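Local coordinates for ABC transporter binding protein AcbH (Actinoplanes, PDB 3OO8) that binds beta-D-galactopyranose as the extracellular solute receptor of an ABC transporter, at residues Asp119-Leu124 with Val339-Gly344; Ala330-Asp335 with Pro348-Ile353; Ala46-Gln51 with Leu319-Thr324. The protein carries 2 engineered substitutions. One frame throughout, in Å; residues are numbered along the deposited sequence.

Contact 1: residues Asp119-Leu124 with Val339-Gly344. With SO4 (sulfate ion), chain D.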
loop_
_atom_site.group_PDB
_atom_site.type_symbol
_atom_site.label_atom_id
_atom_site.label_comp_id
_atom_site.label_asym_id
_atom_site.label_seq_id
_atom_site.Cartn_x
_atom_site.Cartn_y
_atom_site.Cartn_z
ATOM N N ASP A 119 -4.236 4.849 15.553
ATOM C CA ASP A 119 -5.445 5.301 14.882
ATOM C C ASP A 119 -5.474 4.936 13.404
ATOM O O ASP A 119 -6.515 4.537 12.881
ATOM C CB ASP A 119 -5.674 6.800 15.121
ATOM C CG ASP A 119 -6.234 7.107 16.526
ATOM O OD1 ASP A 119 -6.548 6.188 17.315
ATOM O OD2 ASP A 119 -6.354 8.309 16.851
ATOM N N ALA A 120 -4.337 5.035 12.719
ATOM C CA ALA A 120 -4.339 4.659 11.311
ATOM C C ALA A 120 -4.750 3.190 11.116
ATOM O O ALA A 120 -5.457 2.865 10.155
ATOM C CB ALA A 120 -2.947 4.918 10.649
ATOM N N ALA A 121 -4.228 2.312 11.983
ATOM C CA ALA A 121 -4.506 0.879 11.908
ATOM C C ALA A 121 -5.969 0.569 12.165
ATOM O O ALA A 121 -6.566 -0.302 11.504
ATOM C CB ALA A 121 -3.604 0.120 12.907
ATOM N N LYS A 122 -6.543 1.294 13.123
ATOM C CA LYS A 122 -7.955 1.146 13.418
ATOM C C LYS A 122 -8.808 1.610 12.231
ATOM O O LYS A 122 -9.683 0.863 11.769
ATOM C CB LYS A 122 -8.314 1.903 14.698
ATOM C CG LYS A 122 -7.653 1.274 15.915
ATOM C CD LYS A 122 -7.939 2.045 17.193
ATOM C CE LYS A 122 -7.231 1.343 18.344
ATOM N NZ LYS A 122 -7.456 1.986 19.660
ATOM N N SER A 123 -8.490 2.785 11.676
ATOM C CA SER A 123 -9.240 3.307 10.518
ATOM C C SER A 123 -9.300 2.342 9.343
ATOM O O SER A 123 -10.376 2.135 8.754
ATOM C CB SER A 123 -8.647 4.632 10.015
ATOM O OG SER A 123 -8.819 5.601 11.025
ATOM N N LEU A 124 -8.148 1.812 8.934
ATOM C CA LEU A 124 -8.130 0.917 7.794
ATOM C C LEU A 124 -8.798 -0.432 8.008
ATOM O O LEU A 124 -9.048 -1.168 7.051
ATOM C CB LEU A 124 -6.704 0.720 7.251
ATOM C CG LEU A 124 -5.669 0.076 8.196
ATOM C CD1 LEU A 124 -5.799 -1.465 8.168
ATOM C CD2 LEU A 124 -4.221 0.517 7.859
ATOM N N VAL A 339 6.276 -4.989 7.173
ATOM C CA VAL A 339 6.435 -4.739 8.607
ATOM C C VAL A 339 5.094 -4.755 9.334
ATOM O O VAL A 339 4.045 -4.313 8.818
ATOM C CB VAL A 339 7.186 -3.394 8.904
ATOM C CG1 VAL A 339 8.625 -3.451 8.318
ATOM C CG2 VAL A 339 6.439 -2.212 8.248
ATOM N N GLY A 340 5.148 -5.298 10.540
ATOM C CA GLY A 340 3.970 -5.347 11.413
ATOM C C GLY A 340 3.422 -3.970 11.791
ATOM O O GLY A 340 4.175 -2.997 11.901
ATOM N N LEU A 341 2.118 -3.922 12.072
ATOM C CA LEU A 341 1.468 -2.672 12.498
ATOM C C LEU A 341 1.395 -2.523 14.010
ATOM O O LEU A 341 1.054 -1.439 14.504
ATOM C CB LEU A 341 0.032 -2.541 11.957
ATOM C CG LEU A 341 -0.105 -2.165 10.487
ATOM C CD1 LEU A 341 0.226 -3.338 9.564
ATOM C CD2 LEU A 341 -1.551 -1.670 10.240
ATOM N N ALA A 342 1.757 -3.575 14.741
ATOM C CA ALA A 342 1.651 -3.499 16.201
ATOM C C ALA A 342 2.543 -2.401 16.793
ATOM O O ALA A 342 3.707 -2.244 16.405
ATOM C CB ALA A 342 1.976 -4.853 16.808
ATOM N N ASN A 343 1.995 -1.627 17.729
ATOM C CA ASN A 343 2.797 -0.541 18.329
ATOM C C ASN A 343 4.081 -1.071 18.991
ATOM O O ASN A 343 4.029 -2.027 19.761
ATOM C CB ASN A 343 2.001 0.202 19.407
ATOM C CG ASN A 343 0.928 1.093 18.841
ATOM O OD1 ASN A 343 1.011 1.554 17.700
ATOM N ND2 ASN A 343 -0.103 1.345 19.642
ATOM N N GLY A 344 5.210 -0.446 18.684
ATOM C CA GLY A 344 6.476 -0.784 19.327
ATOM C C GLY A 344 7.099 -2.088 18.867
ATOM O O GLY A 344 8.064 -2.586 19.466
HETATM S S SO4 D . -2.005 7.656 17.200
HETATM O O1 SO4 D . -2.662 8.943 17.432
HETATM O O2 SO4 D . -0.877 7.535 18.124
HETATM O O3 SO4 D . -2.980 6.586 17.427
HETATM O O4 SO4 D . -1.490 7.589 15.830
#
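Leu341 pushes one branch of its side chain, CD2, against two residues one turn apart on helix 119-124. The nearer partner is the methyl of Ala121, whose CB stands 3.8 Å from Leu341 CD2. Leu124 meets the same branch tip to tip, its CD2 4.2 Å from Leu341 CD2. The two residues suit their places: the short alanine lets the turn come close, while the longer leucine reaches out beside it. Leu124 has CG between its backbone N and carbonyl carbon (chi1 62°), a torsion uncommon for leucine, which carries CD2 to Leu341. Behind Leu341 lies strand 134-147, where its side chain touches Pro136 and Asn139. The contact thus sets a helix against the end of the short strand 339-340, which pairs antiparallel with 134-147 in the mixed sheet of this class 2 solute-binding protein fold. The side chain of Leu124 is about 9 Å from that of Arg373, a residue that binds beta-D-galactose.

Away from this apolar patch the packing thins. The exposed Asn343 side chain makes no contact with the helix. At the helix start, beside the exposed Asp119, a sulfate, probably from the crystallisation liquor, accepts a hydrogen bond from Asp119 N to O3 (2.8 Å, 151° at the hydrogen). The positive end of the helix would probably favour this anion, although the carboxylate of Asp119 lies close by.

Contact 2: residues Ala330-Asp335 with Pro348-Ile353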
loop_
_atom_site.group_PDB
_atom_site.type_symbol
_atom_site.label_atom_id
_atom_site.label_comp_id
_atom_site.label_asym_id
_atom_site.label_seq_id
_atom_site.Cartn_x
_atom_site.Cartn_y
_atom_site.Cartn_z
ATOM N N ALA A 330 6.333 -13.533 14.154
ATOM C CA ALA A 330 6.442 -14.929 13.690
ATOM C C ALA A 330 6.240 -15.027 12.176
ATOM O O ALA A 330 7.087 -15.551 11.454
ATOM C CB ALA A 330 5.467 -15.798 14.417
ATOM N N PHE A 331 5.145 -14.463 11.675
ATOM C CA PHE A 331 4.871 -14.522 10.233
ATOM C C PHE A 331 5.969 -13.859 9.406
ATOM O O PHE A 331 6.312 -14.275 8.281
ATOM C CB PHE A 331 3.526 -13.847 9.920
ATOM C CG PHE A 331 3.176 -13.892 8.479
ATOM C CD1 PHE A 331 2.616 -15.041 7.943
ATOM C CD2 PHE A 331 3.439 -12.809 7.625
ATOM C CE1 PHE A 331 2.299 -15.105 6.592
ATOM C CE2 PHE A 331 3.118 -12.887 6.296
ATOM C CZ PHE A 331 2.552 -14.027 5.770
ATOM N N LEU A 332 6.510 -12.759 9.943
ATOM C CA LEU A 332 7.468 -11.962 9.185
ATOM C C LEU A 332 8.938 -12.408 9.243
ATOM O O LEU A 332 9.784 -11.812 8.588
ATOM C CB LEU A 332 7.352 -10.475 9.579
ATOM C CG LEU A 332 5.979 -9.857 9.231
ATOM C CD1 LEU A 332 5.932 -8.480 9.898
ATOM C CD2 LEU A 332 5.844 -9.715 7.717
ATOM N N LYS A 333 9.229 -13.483 9.971
ATOM C CA LYS A 333 10.635 -13.933 10.094
ATOM C C LYS A 333 11.367 -14.018 8.759
ATOM O O LYS A 333 12.529 -13.592 8.649
ATOM C CB LYS A 333 10.697 -15.297 10.799
ATOM C CG LYS A 333 10.374 -15.251 12.272
ATOM C CD LYS A 333 10.680 -16.629 12.917
ATOM C CE LYS A 333 9.835 -17.750 12.283
ATOM N NZ LYS A 333 8.387 -17.819 12.697
ATOM N N THR A 334 10.702 -14.570 7.748
ATOM C CA THR A 334 11.322 -14.757 6.442
ATOM C C THR A 334 10.886 -13.718 5.401
ATOM O O THR A 334 11.208 -13.868 4.232
ATOM C CB THR A 334 11.002 -16.154 5.854
ATOM O OG1 THR A 334 9.579 -16.325 5.689
ATOM C CG2 THR A 334 11.537 -17.267 6.736
ATOM N N ASP A 335 10.187 -12.673 5.829
ATOM C CA ASP A 335 9.712 -11.615 4.935
ATOM C C ASP A 335 10.660 -10.428 5.125
ATOM O O ASP A 335 10.767 -9.900 6.224
ATOM C CB ASP A 335 8.290 -11.216 5.351
ATOM C CG ASP A 335 7.632 -10.195 4.388
ATOM O OD1 ASP A 335 8.308 -9.257 3.912
ATOM O OD2 ASP A 335 6.403 -10.310 4.157
ATOM N N PRO A 348 13.157 -9.092 15.661
ATOM C CA PRO A 348 14.598 -9.355 15.671
ATOM C C PRO A 348 15.146 -9.655 14.300
ATOM O O PRO A 348 16.350 -9.603 14.075
ATOM C CB PRO A 348 14.746 -10.591 16.570
ATOM C CG PRO A 348 13.354 -11.094 16.831
ATOM C CD PRO A 348 12.404 -9.968 16.575
ATOM N N THR A 349 14.259 -9.976 13.369
ATOM C CA THR A 349 14.691 -10.277 12.012
ATOM C C THR A 349 14.679 -9.061 11.068
ATOM O O THR A 349 15.140 -9.166 9.937
ATOM C CB THR A 349 13.786 -11.366 11.379
ATOM O OG1 THR A 349 12.417 -10.975 11.526
ATOM C CG2 THR A 349 13.984 -12.727 12.049
ATOM N N TYR A 350 14.135 -7.927 11.499
ATOM C CA TYR A 350 14.063 -6.787 10.584
ATOM C C TYR A 350 15.442 -6.257 10.139
ATOM O O TYR A 350 16.370 -6.172 10.947
ATOM C CB TYR A 350 13.340 -5.609 11.209
ATOM C CG TYR A 350 11.838 -5.723 11.396
ATOM C CD1 TYR A 350 11.081 -6.702 10.751
ATOM C CD2 TYR A 350 11.185 -4.754 12.123
ATOM C CE1 TYR A 350 9.684 -6.763 10.929
ATOM C CE2 TYR A 350 9.794 -4.780 12.296
ATOM C CZ TYR A 350 9.064 -5.782 11.680
ATOM O OH TYR A 350 7.710 -5.815 11.887
ATOM N N ASN A 351 15.551 -5.909 8.861
ATOM C CA ASN A 351 16.680 -5.135 8.352
ATOM C C ASN A 351 16.474 -3.608 8.547
ATOM O O ASN A 351 15.450 -3.153 9.086
ATOM C CB ASN A 351 16.946 -5.484 6.888
ATOM C CG ASN A 351 15.751 -5.202 6.005
ATOM O OD1 ASN A 351 15.095 -4.183 6.175
ATOM N ND2 ASN A 351 15.466 -6.100 5.060
ATOM N N ASP A 352 17.448 -2.812 8.125
ATOM C CA ASP A 352 17.403 -1.388 8.392
ATOM C C ASP A 352 16.229 -0.701 7.683
ATOM O O ASP A 352 15.637 0.230 8.239
ATOM C CB ASP A 352 18.740 -0.738 8.006
ATOM C CG ASP A 352 19.829 -1.019 9.026
ATOM O OD1 ASP A 352 19.485 -1.385 10.176
ATOM O OD2 ASP A 352 21.019 -0.858 8.671
ATOM N N ILE A 353 15.948 -1.164 6.464
ATOM C CA ILE A 353 14.849 -0.645 5.646
ATOM C C ILE A 353 13.540 -0.890 6.381
ATOM O O ILE A 353 12.718 0.019 6.454
ATOM C CB ILE A 353 14.781 -1.325 4.246
ATOM C CG1 ILE A 353 15.995 -0.925 3.403
ATOM C CG2 ILE A 353 13.500 -0.874 3.487
ATOM C CD1 ILE A 353 16.022 0.566 3.082
HETATM O O HOH W 1 11.750 -9.767 9.173
#
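Thr349 rests on the backbone of Lys333, where the chain turns out of helix 325-332. Its CB lies 3.7 Å from the carbonyl O of Lys333. Beyond CB the side chain forks. The methyl CG2 stays near that same oxygen, 3.8 Å from Lys333 O. The hydroxyl OG1, set between the backbone N and the carbonyl carbon (chi1 52°), lies over Lys333 CA, and a water stands 2.7 Å from Thr349 OG1. That water lies 2.9 Å from Leu332 O, to which it appears to donate, and so bridges the two segments. A threonine fits here because one branch can pack while the other binds water at an exposed edge.

The buried half is apolar apart from one hydroxyl. Leu332 and Tyr350 cross obliquely, with Leu332 CD1 at the edge of the ring, near its plane, and 3.8 Å from Tyr350 OH. The hydroxyl is not left to the leucine: it accepts a hydrogen bond from Gly340 N, which fixes the tip of the ring.

Lys333 bends away from Thr349. Its chain curls at the last two torsions, bringing Lys333 NZ back to Ala330 O at 2.9 Å, tilted 33° out of the carbonyl plane, which ties the ammonium group back to the end of helix 325-332.

The contact closes a helix-turn-strand-loop-helix connection: a type I beta turn, Leu332 to Asp335, leads out of helix 325-332, and Asn351, its OD1 taking the N-H of Gln354, opens helix 352-363 as the asparagine N-cap common at helix starts.

Contact 3: residues Ala46-Gln51 with Leu319-Thr324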
loop_
_atom_site.group_PDB
_atom_site.type_symbol
_atom_site.label_atom_id
_atom_site.label_comp_id
_atom_site.label_asym_id
_atom_site.label_seq_id
_atom_site.Cartn_x
_atom_site.Cartn_y
_atom_site.Cartn_z
ATOM N N ALA A 46 1.504 -21.268 7.332
ATOM C CA ALA A 46 1.278 -22.600 7.935
ATOM C C ALA A 46 1.873 -22.660 9.339
ATOM O O ALA A 46 1.233 -23.127 10.292
ATOM C CB ALA A 46 1.867 -23.693 7.070
ATOM N N SER A 47 3.087 -22.152 9.471
ATOM C CA SER A 47 3.746 -22.096 10.769
ATOM C C SER A 47 2.978 -21.224 11.736
ATOM O O SER A 47 2.825 -21.567 12.896
ATOM C CB SER A 47 5.160 -21.532 10.611
ATOM O OG SER A 47 5.832 -21.537 11.851
ATOM N N LEU A 48 2.502 -20.071 11.254
ATOM C CA LEU A 48 1.749 -19.158 12.115
ATOM C C LEU A 48 0.509 -19.820 12.658
ATOM O O LEU A 48 0.164 -19.610 13.798
ATOM C CB LEU A 48 1.320 -17.895 11.359
ATOM C CG LEU A 48 0.574 -16.827 12.153
ATOM C CD1 LEU A 48 1.493 -16.242 13.213
ATOM C CD2 LEU A 48 -0.045 -15.711 11.250
ATOM N N MET A 49 -0.169 -20.621 11.837
ATOM C CA MET A 49 -1.408 -21.221 12.334
ATOM C C MET A 49 -1.093 -22.299 13.388
ATOM O O MET A 49 -1.878 -22.494 14.324
ATOM C CB MET A 49 -2.271 -21.732 11.181
ATOM C CG MET A 49 -2.933 -20.573 10.391
ATOM S SD MET A 49 -4.085 -19.625 11.373
ATOM C CE MET A 49 -3.080 -18.167 11.751
ATOM N N GLN A 50 0.045 -22.992 13.236
ATOM C CA GLN A 50 0.478 -23.931 14.296
ATOM C C GLN A 50 0.662 -23.161 15.605
ATOM O O GLN A 50 0.222 -23.621 16.659
ATOM C CB GLN A 50 1.783 -24.630 13.925
ATOM C CG GLN A 50 1.676 -25.446 12.653
ATOM C CD GLN A 50 2.907 -26.258 12.377
ATOM O OE1 GLN A 50 4.024 -25.838 12.657
ATOM N NE2 GLN A 50 2.706 -27.435 11.802
ATOM N N GLN A 51 1.288 -21.981 15.551
ATOM C CA GLN A 51 1.495 -21.166 16.748
ATOM C C GLN A 51 0.144 -20.675 17.313
ATOM O O GLN A 51 -0.066 -20.654 18.533
ATOM C CB GLN A 51 2.490 -20.029 16.492
ATOM C CG GLN A 51 3.901 -20.502 16.091
ATOM C CD GLN A 51 4.943 -19.389 16.307
ATOM O OE1 GLN A 51 4.873 -18.661 17.295
ATOM N NE2 GLN A 51 5.913 -19.303 15.435
ATOM N N LEU A 319 -8.463 -14.793 15.475
ATOM C CA LEU A 319 -8.200 -13.395 15.126
ATOM C C LEU A 319 -7.534 -12.615 16.263
ATOM O O LEU A 319 -6.675 -11.775 16.018
ATOM C CB LEU A 319 -9.489 -12.690 14.697
ATOM C CG LEU A 319 -10.081 -13.040 13.325
ATOM C CD1 LEU A 319 -11.447 -12.340 13.120
ATOM C CD2 LEU A 319 -9.135 -12.713 12.140
ATOM N N GLN A 320 -7.972 -12.836 17.508
ATOM C CA GLN A 320 -7.325 -12.190 18.644
ATOM C C GLN A 320 -5.838 -12.496 18.680
ATOM O O GLN A 320 -5.040 -11.608 18.947
ATOM C CB GLN A 320 -8.003 -12.597 19.955
ATOM C CG GLN A 320 -9.355 -11.987 20.026
ATOM C CD GLN A 320 -10.185 -12.453 21.217
ATOM O OE1 GLN A 320 -9.691 -13.145 22.099
ATOM N NE2 GLN A 320 -11.447 -12.054 21.246
ATOM N N TYR A 321 -5.476 -13.742 18.408
ATOM C CA TYR A 321 -4.068 -14.132 18.357
ATOM C C TYR A 321 -3.346 -13.439 17.212
ATOM O O TYR A 321 -2.195 -12.962 17.363
ATOM C CB TYR A 321 -3.937 -15.665 18.271
ATOM C CG TYR A 321 -2.499 -16.074 18.016
ATOM C CD1 TYR A 321 -1.603 -16.220 19.078
ATOM C CD2 TYR A 321 -2.028 -16.215 16.735
ATOM C CE1 TYR A 321 -0.283 -16.514 18.841
ATOM C CE2 TYR A 321 -0.736 -16.533 16.502
ATOM C CZ TYR A 321 0.128 -16.660 17.537
ATOM O OH TYR A 321 1.439 -16.967 17.223
ATOM N N ILE A 322 -4.005 -13.372 16.060
ATOM C CA ILE A 322 -3.373 -12.753 14.900
ATOM C C ILE A 322 -3.087 -11.269 15.178
ATOM O O ILE A 322 -2.104 -10.705 14.659
ATOM C CB ILE A 322 -4.280 -12.945 13.643
ATOM C CG1 ILE A 322 -4.210 -14.411 13.188
ATOM C CG2 ILE A 322 -3.896 -11.960 12.517
ATOM C CD1 ILE A 322 -5.121 -14.768 11.981
ATOM N N GLY A 323 -3.962 -10.636 15.944
ATOM C CA GLY A 323 -3.800 -9.199 16.273
ATOM C C GLY A 323 -2.830 -8.966 17.410
ATOM O O GLY A 323 -3.129 -8.170 18.312
ATOM N N THR A 324 -1.663 -9.612 17.347
ATOM C CA THR A 324 -0.624 -9.404 18.381
ATOM C C THR A 324 0.729 -9.193 17.739
ATOM O O THR A 324 0.951 -9.634 16.603
ATOM C CB THR A 324 -0.521 -10.633 19.361
ATOM O OG1 THR A 324 -0.115 -11.789 18.644
ATOM C CG2 THR A 324 -1.854 -10.909 20.057
HETATM O O HOH W 2 2.958 -17.074 19.469
#
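Tyr321 OH, pressed against Gln51, is joined to it through a water 2.7 Å from OH, in the plane of the ring at its edge. The same water gives a weak bond to Gln51 OE1, so a loose bridge runs from the tyrosine to the amide. The residues also meet directly: Gln51 CB stands 3.3 Å from Tyr321 OH, and the amide plane is turned 58° from that of the ring.

With CG anti to the backbone N (chi1 172°), Tyr321 reaches out to helix 39-56, where it also touches Ala52, Ser55 and Thr56. Leu48 comes to the ring from its edge, CD1 4.0 Å from Tyr321 CE2, the two side chains sliding past each other in opposite directions. Deeper in, Met49 bends at its second and third torsions so that Met49 CE meets Ile322 CD1 at 4.0 Å. A flexible methionine suits this place because its CB points away from the partner helix. Ile322 in turn packs on Val135 and Leu137 of strand 134-147.

A serine in place of Tyr321 would probably open a gap beside Leu48 and Gln51 and leave the bridging water without its phenol partner.

Helix 312-322 ends directly after these residues. Gly323 centres an inverse gamma turn, and Thr324 OG1 donates to Tyr321 O in the carbonyl plane (2.7 Å) while accepting from Ala327 N as N-cap of helix 325-332. Helices 39-56 and 312-322 thus pack beside strand 134-147 of the mixed sheet in the class 2 solute-binding fold. The only polar link between the two segments is the water bridge, with one weak arm, so the match of apolar shapes rather than hydrogen-bond geometry probably sets how they fit.

Following the chain from the N terminus, contact 3 opens in helix 39-56, and contact 1 opens later, in helix 119-124. Contact 3 closes when residues 319-324 return to 46-51, a loop of 267 intervening residues. Contact 1, opened inside that loop, closes only later at 339-344, so the two cross. Contact 2 opens after contact 3 has closed and spans just 12 residues; strand 339-340 lies within that span, so contacts 1 and 2 also cross. Contacts 2 and 3 are in series, yet they touch: Ala330 CB is 3.7 Å from Gln51 NE2. Together they tie helices 39-56, 119-124, 312-322 and 325-332 and the loop leading into helix 352-363 around strands 134-147 and 339-340.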